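Local coordinates for protein malate dehydrogenase (Porphyromonas gingivalis, PDB 3FI9) that probably catalyses the NAD-dependent interconversion of malate and oxaloacetate, at residues D69-E72 with A73-A77. Residues are numbered along the deposited sequence; the frame is centred on the assembly and turned at random.
Sequences DIKE and ALTDA
T75 and K71 meet at the carbonyl oxygen of K71: T75 N donates to it at 3.0 Å, and the T75 hydroxyl lies very close to the same atom, OG1 being 2.5 Å from K71 O, a spacing so short that its exact geometry is doubtful. With OG1 placed beside its own backbone N (chi1 -58°), the threonine can fold its hydroxyl back over the last turn just where the chain leaves helical geometry. The preceding turns are closed by A73 N to D69 O, 3.1 Å, and L74 N to I70 O, 2.9 Å. At the other end D69 is the N-cap, its OD2 accepting from E72 N at 2.9 Å through the anti lone pair. This short helix thus illustrates side chains serving both termini: a carboxylate caps the first turn, a hydroxyl lies over the carbonyl of the last. A type II beta turn from L74 to A77, closed by A77 N to L74 O, then redirects the chain. Apolar packing follows one side, where I70 CD1 rests 3.8 Å from L74 CG and the two side chains cross at a slant. E72 OE1 reaches back to T67. Within the Rossmann-type NAD-binding domain, helix 70-74 links edge strand 65-67 to strand 77-82; I70 and L74 pack on D111 of helix 94-115, while A73 touches Y40 of strand 37-40.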
ATOM      1  N   ASP A  69      21.973   9.085  -4.126  1.00 22.41           N
ATOM      2  CA  ASP A  69      22.738   9.823  -5.132  1.00 23.62           C
ATOM      3  C   ASP A  69      21.824  10.120  -6.305  1.00 24.00           C
ATOM      4  O   ASP A  69      21.370   9.205  -7.014  1.00 24.15           O
ATOM      5  CB  ASP A  69      23.936   9.009  -5.645  1.00 24.10           C
ATOM      6  CG  ASP A  69      24.812   9.814  -6.644  1.00 26.70           C
ATOM      7  OD1 ASP A  69      25.762  10.505  -6.215  1.00 32.69           O
ATOM      8  OD2 ASP A  69      24.510   9.845  -7.836  1.00 26.52           O
ATOM      9  N   ILE A  70      21.553  11.401  -6.521  1.00 24.51           N
ATOM     10  CA  ILE A  70      20.607  11.760  -7.553  1.00 25.35           C
ATOM     11  C   ILE A  70      21.049  11.383  -8.956  1.00 24.08           C
ATOM     12  O   ILE A  70      20.230  11.039  -9.748  1.00 23.09           O
ATOM     13  CB  ILE A  70      20.201  13.251  -7.492  1.00 26.12           C
ATOM     14  CG1 ILE A  70      19.053  13.486  -8.476  1.00 26.59           C
ATOM     15  CG2 ILE A  70      21.395  14.182  -7.703  1.00 26.88           C
ATOM     16  CD1 ILE A  70      17.708  12.990  -7.886  1.00 29.40           C
ATOM     17  N   LYS A  71      22.347  11.476  -9.272  1.00 23.82           N
ATOM     18  CA  LYS A  71      22.808  11.071 -10.588  1.00 23.79           C
ATOM     19  C   LYS A  71      22.484   9.604 -10.827  1.00 23.30           C
ATOM     20  O   LYS A  71      22.019   9.235 -11.886  1.00 22.97           O
ATOM     21  CB  LYS A  71      24.326  11.284 -10.789  1.00 24.54           C
ATOM     22  CG  LYS A  71      24.731  11.047 -12.272  1.00 26.24           C
ATOM     23  CD  LYS A  71      26.251  11.148 -12.537  1.00 27.81           C
ATOM     24  CE  LYS A  71      26.517  11.009 -14.043  1.00 31.21           C
ATOM     25  NZ  LYS A  71      27.916  11.428 -14.374  1.00 35.11           N
ATOM     26  N   GLU A  72      22.748   8.769  -9.835  1.00 23.67           N
ATOM     27  CA  GLU A  72      22.482   7.336  -9.988  1.00 23.84           C
ATOM     28  C   GLU A  72      20.999   7.040 -10.210  1.00 22.45           C
ATOM     29  O   GLU A  72      20.629   6.242 -11.086  1.00 23.41           O
ATOM     30  CB  GLU A  72      22.965   6.604  -8.736  1.00 25.01           C
ATOM     31  CG  GLU A  72      24.467   6.459  -8.708  1.00 29.65           C
ATOM     32  CD  GLU A  72      24.933   5.690  -7.496  1.00 35.73           C
ATOM     33  OE1 GLU A  72      24.082   5.403  -6.618  1.00 37.10           O
ATOM     34  OE2 GLU A  72      26.145   5.380  -7.432  1.00 37.83           O
ATOM     35  N   ALA A  73      20.175   7.726  -9.440  1.00 21.27           N
ATOM     36  CA  ALA A  73      18.709   7.578  -9.439  1.00 21.52           C
ATOM     37  C   ALA A  73      18.093   8.023 -10.761  1.00 21.73           C
ATOM     38  O   ALA A  73      17.193   7.374 -11.292  1.00 20.72           O
ATOM     39  CB  ALA A  73      18.117   8.395  -8.283  1.00 20.17           C
ATOM     40  N   LEU A  74      18.545   9.167 -11.277  1.00 22.27           N
ATOM     41  CA  LEU A  74      17.957   9.663 -12.539  1.00 22.52           C
ATOM     42  C   LEU A  74      18.583   9.076 -13.807  1.00 22.06           C
ATOM     43  O   LEU A  74      17.994   9.106 -14.888  1.00 22.46           O
ATOM     44  CB  LEU A  74      17.961  11.195 -12.552  1.00 22.24           C
ATOM     45  CG  LEU A  74      17.067  11.848 -11.488  1.00 23.72           C
ATOM     46  CD1 LEU A  74      16.951  13.326 -11.732  1.00 20.79           C
ATOM     47  CD2 LEU A  74      15.693  11.202 -11.512  1.00 25.64           C
ATOM     48  N   THR A  75      19.779   8.516 -13.708  1.00 23.29           N
ATOM     49  CA  THR A  75      20.375   7.871 -14.908  1.00 23.85           C
ATOM     50  C   THR A  75      19.517   6.741 -15.474  1.00 24.45           C
ATOM     51  O   THR A  75      19.178   5.807 -14.755  1.00 25.00           O
ATOM     52  CB  THR A  75      21.837   7.393 -14.618  1.00 24.49           C
ATOM     53  OG1 THR A  75      22.611   8.533 -14.198  1.00 22.80           O
ATOM     54  CG2 THR A  75      22.461   6.790 -15.859  1.00 25.17           C
ATOM     55  N   ASP A  76      19.164   6.834 -16.760  1.00 24.98           N
ATOM     56  CA  ASP A  76      18.268   5.878 -17.439  1.00 24.51           C
ATOM     57  C   ASP A  76      16.797   6.054 -17.016  1.00 23.77           C
ATOM     58  O   ASP A  76      15.917   5.365 -17.544  1.00 24.93           O
ATOM     59  CB  ASP A  76      18.687   4.417 -17.202  1.00 24.74           C
ATOM     60  CG  ASP A  76      20.107   4.113 -17.671  1.00 29.67           C
ATOM     61  OD1 ASP A  76      20.465   4.494 -18.807  1.00 31.83           O
ATOM     62  OD2 ASP A  76      20.852   3.453 -16.911  1.00 31.50           O
ATOM     63  N   ALA A  77      16.504   6.979 -16.101  1.00 23.74           N
ATOM     64  CA  ALA A  77      15.096   7.190 -15.677  1.00 22.47           C
ATOM     65  C   ALA A  77      14.277   7.612 -16.881  1.00 21.66           C
ATOM     66  O   ALA A  77      14.664   8.544 -17.575  1.00 22.28           O
ATOM     67  CB  ALA A  77      15.021   8.279 -14.577  1.00 22.12           C
TER